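Local coordinates for protein transcriptional regulator (Streptococcus thermophilus LMD-9, PDB 5JUF) that probably switches on competence genes as a quorum-sensing transcriptional activator of the RNPP family, joining a DNA-binding helix-turn-helix domain to a peptide-sensing tetratricopeptide domain, at residues Met20-Leu25 / Leu32-Leu37; Leu37-Ile40 / Glu44-Pro47. All coordinates share one frame; numbering follows the deposited sequence.

Contact 1 (Met20-Leu25 / Leu32-Leu37); sequences MSREVL and LTVRQL
Arg22 lays its aliphatic stem across the tip of Leu37: its CG comes within 3.7 Å of Leu37 CD2, and CB and CD also touch that methyl, at 3.9 and 3.8 Å. Its methylenes form an apolar surface and carry the guanidinium past Leu37, whose CG lies at the guanidinium edge, and on to a salt bridge with Glu41. Leu37 CG is anti to the backbone N (chi1 175°), which sends the isobutyl group out toward helix 22-26. Deeper in, Leu25 CD2 meets Leu32 CD2 methyl to methyl at 3.7 Å, two branched leucines suited to a buried seam. On the outer side Val34 turns both methyls to the other segment: CG1 packs 4.1 Å from Arg22 CB, and CG2 lies 4.0 Å from Glu23 OE2, a carboxylate brought round by the bend at chi2 (77°). Both helices start on a capping hydroxyl. Ser21 OG accepts from Val24 N, while Thr33 OG1 accepts from Gln36 N, and Gln36 OE1 takes Thr33 N in return, completing a capping box. Helices 22-26 and 34-41, second and third of the chain, pair here as the helix-turn-helix motif, by which this family typically binds DNA.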
ATOM      1  N   MET A  20     -27.400 -10.979  18.979  1.00 27.78           N
ATOM      2  CA  MET A  20     -26.647  -9.766  18.705  1.00 28.73           C
ATOM      3  C   MET A  20     -26.654  -9.491  17.209  1.00 30.72           C
ATOM      4  O   MET A  20     -26.409 -10.394  16.403  1.00 30.44           O
ATOM      5  CB  MET A  20     -25.209  -9.894  19.204  1.00 33.18           C
ATOM      6  CG  MET A  20     -24.386  -8.641  19.028  1.00 25.68           C
ATOM      7  SD  MET A  20     -22.650  -8.881  19.452  0.77 25.81           S
ATOM      8  CE  MET A  20     -22.718  -9.137  21.227  1.00 28.89           C
ATOM      9  N   SER A  21     -26.935  -8.248  16.843  1.00 24.22           N
ATOM     10  CA  SER A  21     -26.900  -7.879  15.442  1.00 24.13           C
ATOM     11  C   SER A  21     -25.462  -7.621  15.000  1.00 20.39           C
ATOM     12  O   SER A  21     -24.573  -7.361  15.810  1.00 23.61           O
ATOM     13  CB  SER A  21     -27.755  -6.626  15.187  1.00 28.27           C
ATOM     14  OG  SER A  21     -27.155  -5.480  15.777  1.00 26.10           O
ATOM     15  N   ARG A  22     -25.249  -7.688  13.680  1.00 21.29           N
ATOM     16  CA  ARG A  22     -23.944  -7.341  13.128  1.00 22.60           C
ATOM     17  C   ARG A  22     -23.576  -5.902  13.456  1.00 25.28           C
ATOM     18  O   ARG A  22     -22.416  -5.608  13.767  1.00 24.34           O
ATOM     19  CB  ARG A  22     -23.947  -7.576  11.615  1.00 21.72           C
ATOM     20  CG  ARG A  22     -24.127  -9.052  11.263  1.00 24.04           C
ATOM     21  CD  ARG A  22     -23.506  -9.378   9.897  1.00 28.41           C
ATOM     22  NE  ARG A  22     -23.603 -10.801   9.574  1.00 26.53           N
ATOM     23  CZ  ARG A  22     -24.606 -11.334   8.883  1.00 27.36           C
ATOM     24  NH1 ARG A  22     -25.600 -10.564   8.454  1.00 27.59           N
ATOM     25  NH2 ARG A  22     -24.631 -12.644   8.629  1.00 33.89           N
ATOM     26  N   GLU A  23     -24.556  -4.992  13.428  1.00 23.07           N
ATOM     27  CA  GLU A  23     -24.248  -3.588  13.681  1.00 23.20           C
ATOM     28  C   GLU A  23     -23.782  -3.390  15.115  1.00 23.15           C
ATOM     29  O   GLU A  23     -22.824  -2.643  15.375  1.00 23.98           O
ATOM     30  CB  GLU A  23     -25.466  -2.711  13.373  1.00 21.11           C
ATOM     31  CG  GLU A  23     -25.698  -2.445  11.883  1.00 26.79           C
ATOM     32  CD  GLU A  23     -26.309  -3.618  11.124  1.00 27.24           C
ATOM     33  OE1 GLU A  23     -26.792  -4.581  11.760  1.00 30.08           O
ATOM     34  OE2 GLU A  23     -26.295  -3.578   9.874  1.00 26.43           O
ATOM     35  N   VAL A  24     -24.435  -4.067  16.058  1.00 22.03           N
ATOM     36  CA  VAL A  24     -23.992  -4.004  17.449  1.00 24.03           C
ATOM     37  C   VAL A  24     -22.599  -4.601  17.599  1.00 25.56           C
ATOM     38  O   VAL A  24     -21.747  -4.038  18.299  1.00 24.18           O
ATOM     39  CB  VAL A  24     -25.008  -4.692  18.384  1.00 28.68           C
ATOM     40  CG1 VAL A  24     -24.384  -4.940  19.773  1.00 27.62           C
ATOM     41  CG2 VAL A  24     -26.270  -3.824  18.519  1.00 26.37           C
ATOM     42  N   LEU A  25     -22.335  -5.746  16.960  1.00 28.55           N
ATOM     43  CA  LEU A  25     -21.009  -6.347  17.111  1.00 26.90           C
ATOM     44  C   LEU A  25     -19.927  -5.426  16.552  1.00 24.51           C
ATOM     45  O   LEU A  25     -18.881  -5.228  17.192  1.00 26.35           O
ATOM     46  CB  LEU A  25     -20.955  -7.745  16.462  1.00 24.35           C
ATOM     47  CG  LEU A  25     -19.755  -8.636  16.856  1.00 25.77           C
ATOM     48  CD1 LEU A  25     -20.070 -10.146  16.796  1.00 22.67           C
ATOM     49  CD2 LEU A  25     -18.535  -8.321  15.991  1.00 27.35           C
ATOM     50  N   LEU A  32     -13.885  -3.667  12.532  1.00 22.24           N
ATOM     51  CA  LEU A  32     -14.589  -4.692  11.776  1.00 20.53           C
ATOM     52  C   LEU A  32     -15.841  -4.055  11.189  1.00 20.61           C
ATOM     53  O   LEU A  32     -16.638  -3.471  11.933  1.00 24.65           O
ATOM     54  CB  LEU A  32     -14.946  -5.882  12.678  1.00 24.33           C
ATOM     55  CG  LEU A  32     -15.709  -7.014  11.983  1.00 27.40           C
ATOM     56  CD1 LEU A  32     -14.797  -7.761  11.025  1.00 26.62           C
ATOM     57  CD2 LEU A  32     -16.333  -7.973  13.003  1.00 25.02           C
ATOM     58  N   THR A  33     -16.010  -4.147   9.870  1.00 21.67           N
ATOM     59  CA  THR A  33     -17.224  -3.609   9.261  1.00 23.11           C
ATOM     60  C   THR A  33     -18.261  -4.715   9.097  1.00 20.62           C
ATOM     61  O   THR A  33     -17.945  -5.909   9.147  1.00 22.53           O
ATOM     62  CB  THR A  33     -16.942  -2.973   7.895  1.00 27.30           C
ATOM     63  OG1 THR A  33     -16.720  -4.000   6.922  1.00 21.72           O
ATOM     64  CG2 THR A  33     -15.711  -2.050   7.961  1.00 29.02           C
ATOM     65  N   VAL A  34     -19.513  -4.300   8.866  1.00 19.71           N
ATOM     66  CA  VAL A  34     -20.582  -5.279   8.688  1.00 22.51           C
ATOM     67  C   VAL A  34     -20.313  -6.159   7.473  1.00 22.52           C
ATOM     68  O   VAL A  34     -20.459  -7.383   7.543  1.00 21.99           O
ATOM     69  CB  VAL A  34     -21.956  -4.583   8.623  1.00 22.49           C
ATOM     70  CG1 VAL A  34     -23.057  -5.570   8.188  1.00 19.35           C
ATOM     71  CG2 VAL A  34     -22.291  -4.000  10.000  1.00 23.19           C
ATOM     72  N   ARG A  35     -19.904  -5.570   6.345  1.00 21.62           N
ATOM     73  CA  ARG A  35     -19.607  -6.405   5.173  1.00 24.01           C
ATOM     74  C   ARG A  35     -18.436  -7.360   5.446  1.00 23.94           C
ATOM     75  O   ARG A  35     -18.457  -8.515   5.007  1.00 23.53           O
ATOM     76  CB  ARG A  35     -19.329  -5.537   3.937  1.00 19.45           C
ATOM     77  CG  ARG A  35     -20.588  -4.787   3.426  1.00 25.20           C
ATOM     78  CD  ARG A  35     -20.356  -4.018   2.121  1.00 28.63           C
ATOM     79  NE  ARG A  35     -19.438  -2.891   2.282  1.00 24.90           N
ATOM     80  CZ  ARG A  35     -19.097  -2.062   1.303  1.00 31.27           C
ATOM     81  NH1 ARG A  35     -19.603  -2.222   0.087  1.00 31.82           N
ATOM     82  NH2 ARG A  35     -18.256  -1.071   1.537  1.00 27.77           N
ATOM     83  N   GLN A  36     -17.420  -6.905   6.183  1.00 21.11           N
ATOM     84  CA  GLN A  36     -16.327  -7.805   6.560  1.00 21.05           C
ATOM     85  C   GLN A  36     -16.835  -8.957   7.415  1.00 25.55           C
ATOM     86  O   GLN A  36     -16.413 -10.106   7.237  1.00 23.53           O
ATOM     87  CB  GLN A  36     -15.229  -7.041   7.308  1.00 21.42           C
ATOM     88  CG  GLN A  36     -14.385  -6.118   6.406  1.00 20.23           C
ATOM     89  CD  GLN A  36     -13.551  -5.110   7.182  1.00 24.38           C
ATOM     90  OE1 GLN A  36     -13.602  -5.045   8.418  1.00 22.80           O
ATOM     91  NE2 GLN A  36     -12.781  -4.302   6.454  1.00 21.31           N
ATOM     92  N   LEU A  37     -17.747  -8.669   8.352  1.00 22.78           N
ATOM     93  CA  LEU A  37     -18.274  -9.732   9.193  1.00 25.33           C
ATOM     94  C   LEU A  37     -19.144 -10.689   8.383  1.00 20.63           C
ATOM     95  O   LEU A  37     -19.062 -11.904   8.575  1.00 22.05           O
ATOM     96  CB  LEU A  37     -19.046  -9.144  10.381  1.00 21.84           C
ATOM     97  CG  LEU A  37     -19.753 -10.172  11.289  1.00 26.41           C
ATOM     98  CD1 LEU A  37     -18.772 -11.167  11.920  1.00 23.03           C
ATOM     99  CD2 LEU A  37     -20.571  -9.449  12.378  1.00 24.32           C
TER

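Contact 2 (Leu37-Ile40 / Glu44-Pro47)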
ATOM      1  N   LEU A  37     -17.747  -8.669   8.352  1.00 22.78           N
ATOM      2  CA  LEU A  37     -18.274  -9.732   9.193  1.00 25.33           C
ATOM      3  C   LEU A  37     -19.144 -10.689   8.383  1.00 20.63           C
ATOM      4  O   LEU A  37     -19.062 -11.904   8.575  1.00 22.05           O
ATOM      5  CB  LEU A  37     -19.046  -9.144  10.381  1.00 21.84           C
ATOM      6  CG  LEU A  37     -19.753 -10.172  11.289  1.00 26.41           C
ATOM      7  CD1 LEU A  37     -18.772 -11.167  11.920  1.00 23.03           C
ATOM      8  CD2 LEU A  37     -20.571  -9.449  12.378  1.00 24.32           C
ATOM      9  N   ILE A  38     -19.941 -10.170   7.442  1.00 20.88           N
ATOM     10  CA  ILE A  38     -20.751 -11.037   6.576  1.00 30.22           C
ATOM     11  C   ILE A  38     -19.868 -12.017   5.812  1.00 27.71           C
ATOM     12  O   ILE A  38     -20.176 -13.217   5.704  1.00 23.75           O
ATOM     13  CB  ILE A  38     -21.602 -10.194   5.608  1.00 23.93           C
ATOM     14  CG1 ILE A  38     -22.755  -9.522   6.357  1.00 22.72           C
ATOM     15  CG2 ILE A  38     -22.148 -11.059   4.475  1.00 26.01           C
ATOM     16  CD1 ILE A  38     -23.477  -8.466   5.520  1.00 26.20           C
ATOM     17  N   ARG A  39     -18.781 -11.513   5.228  1.00 21.12           N
ATOM     18  CA  ARG A  39     -17.901 -12.386   4.449  1.00 24.73           C
ATOM     19  C   ARG A  39     -17.240 -13.436   5.332  1.00 22.78           C
ATOM     20  O   ARG A  39     -17.063 -14.589   4.915  1.00 26.38           O
ATOM     21  CB  ARG A  39     -16.856 -11.543   3.712  1.00 19.91           C
ATOM     22  CG  ARG A  39     -17.411 -10.839   2.473  1.00 22.66           C
ATOM     23  CD  ARG A  39     -16.282 -10.201   1.663  1.00 29.31           C
ATOM     24  NE  ARG A  39     -15.569  -9.154   2.400  1.00 23.83           N
ATOM     25  CZ  ARG A  39     -15.915  -7.874   2.389  1.00 21.02           C
ATOM     26  NH1 ARG A  39     -16.990  -7.473   1.690  1.00 22.03           N
ATOM     27  NH2 ARG A  39     -15.204  -6.994   3.080  1.00 24.30           N
ATOM     28  N   ILE A  40     -16.901 -13.076   6.572  1.00 22.37           N
ATOM     29  CA  ILE A  40     -16.365 -14.076   7.494  1.00 26.40           C
ATOM     30  C   ILE A  40     -17.421 -15.141   7.792  1.00 28.20           C
ATOM     31  O   ILE A  40     -17.164 -16.346   7.673  1.00 24.08           O
ATOM     32  CB  ILE A  40     -15.847 -13.405   8.780  1.00 23.25           C
ATOM     33  CG1 ILE A  40     -14.506 -12.721   8.501  1.00 24.89           C
ATOM     34  CG2 ILE A  40     -15.631 -14.443   9.892  1.00 25.59           C
ATOM     35  CD1 ILE A  40     -14.111 -11.668   9.489  1.00 24.48           C
ATOM     36  N   GLU A  44     -16.500 -16.806   3.154  1.00 28.12           N
ATOM     37  CA  GLU A  44     -15.799 -16.248   1.998  1.00 29.55           C
ATOM     38  C   GLU A  44     -14.440 -15.678   2.371  1.00 33.30           C
ATOM     39  O   GLU A  44     -13.519 -15.669   1.543  1.00 33.54           O
ATOM     40  CB  GLU A  44     -16.656 -15.165   1.347  1.00 32.61           C
ATOM     41  CG  GLU A  44     -17.984 -15.707   0.890  1.00 43.49           C
ATOM     42  CD  GLU A  44     -18.892 -14.632   0.343  1.00 50.39           C
ATOM     43  OE1 GLU A  44     -20.058 -14.961   0.024  1.00 48.48           O
ATOM     44  OE2 GLU A  44     -18.439 -13.469   0.230  1.00 47.76           O
ATOM     45  N   SER A  45     -14.297 -15.196   3.599  1.00 27.81           N
ATOM     46  CA  SER A  45     -13.053 -14.617   4.073  1.00 27.37           C
ATOM     47  C   SER A  45     -12.679 -15.260   5.398  1.00 30.83           C
ATOM     48  O   SER A  45     -13.542 -15.634   6.199  1.00 29.27           O
ATOM     49  CB  SER A  45     -13.153 -13.082   4.253  1.00 24.81           C
ATOM     50  OG  SER A  45     -13.199 -12.402   2.985  1.00 29.69           O
ATOM     51  N   LEU A  46     -11.403 -15.390   5.604  1.00 28.09           N
ATOM     52  CA  LEU A  46     -10.862 -15.779   6.891  1.00 31.69           C
ATOM     53  C   LEU A  46     -10.581 -14.535   7.713  1.00 31.41           C
ATOM     54  O   LEU A  46     -10.141 -13.517   7.159  1.00 26.93           O
ATOM     55  CB  LEU A  46      -9.568 -16.552   6.708  1.00 31.78           C
ATOM     56  CG  LEU A  46      -9.005 -17.375   7.858  1.00 38.31           C
ATOM     57  CD1 LEU A  46      -9.891 -18.586   8.099  1.00 33.60           C
ATOM     58  CD2 LEU A  46      -7.608 -17.794   7.486  1.00 39.00           C
ATOM     59  N   PRO A  47     -10.820 -14.593   9.024  1.00 28.03           N
ATOM     60  CA  PRO A  47     -10.461 -13.462   9.882  1.00 25.40           C
ATOM     61  C   PRO A  47      -8.972 -13.448  10.172  1.00 22.78           C
ATOM     62  O   PRO A  47      -8.359 -14.492  10.407  1.00 27.81           O
ATOM     63  CB  PRO A  47     -11.267 -13.719  11.162  1.00 34.22           C
ATOM     64  CG  PRO A  47     -11.460 -15.197  11.193  1.00 40.67           C
ATOM     65  CD  PRO A  47     -11.500 -15.670   9.768  1.00 34.73           C
TER
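The carbonyl oxygen of Arg39 is gripped by two successive backbone amides beyond the end of its helix. Ser45 N donates to Arg39 O at 3.1 Å, reaching it from well above the carbonyl plane, and Glu44 N adds a weak, bent bond at 2.9 Å from the same oxygen. Next along, Ile40 CA points its hydrogen almost straight at Ser45 O, 3.5 Å away (174° at the hydrogen), so the chain leaving the turn is held close against the last turn of the helix. Side chains fill in around this. Glu44 crosses Arg39 at about a right angle, its OE2 3.6 Å from Arg39 CG; its other oxygen, OE1, makes a salt bridge with Lys42. Ser45 is small enough to nestle against the arginine, OG lying 3.8 Å from Arg39 CB and near the guanidinium plane at its edge. The bend at chi3 (-63°) turns the guanidinium back so that NE, like Ser45 OG, binds Glu117 OE1. Farther on, Ile40 CD1 rests 3.9 Å from Pro47 CB, an apolar ring suited to a buried spot. The loop thus lies between helix 34-41 and helix 49-59, with Leu46 packed on helix 3-17 and Arg39 reaching helices 117-130 and 139-152.

How the contacts relate
From the N terminus the chain runs through helix 3-17 into helix 22-26, and contact 1 closes the short connection that leads from there to the start of helix 34-41. Contact 2 closes the next, still shorter loop, where that helix ends and the chain turns toward helix 49-59. The two follow one another without nesting or crossing; Leu37 belongs to both ranges but does its packing in contact 1. They also touch directly: Arg22 NE lies 3.6 Å from Ile38 CG1. Helix 34-41 is thus fastened at its beginning to helix 22-26 and at its end to its own exit loop, while Leu37 and Ile40 both pack on Ile11 of helix 3-17, within the helix-turn-helix region.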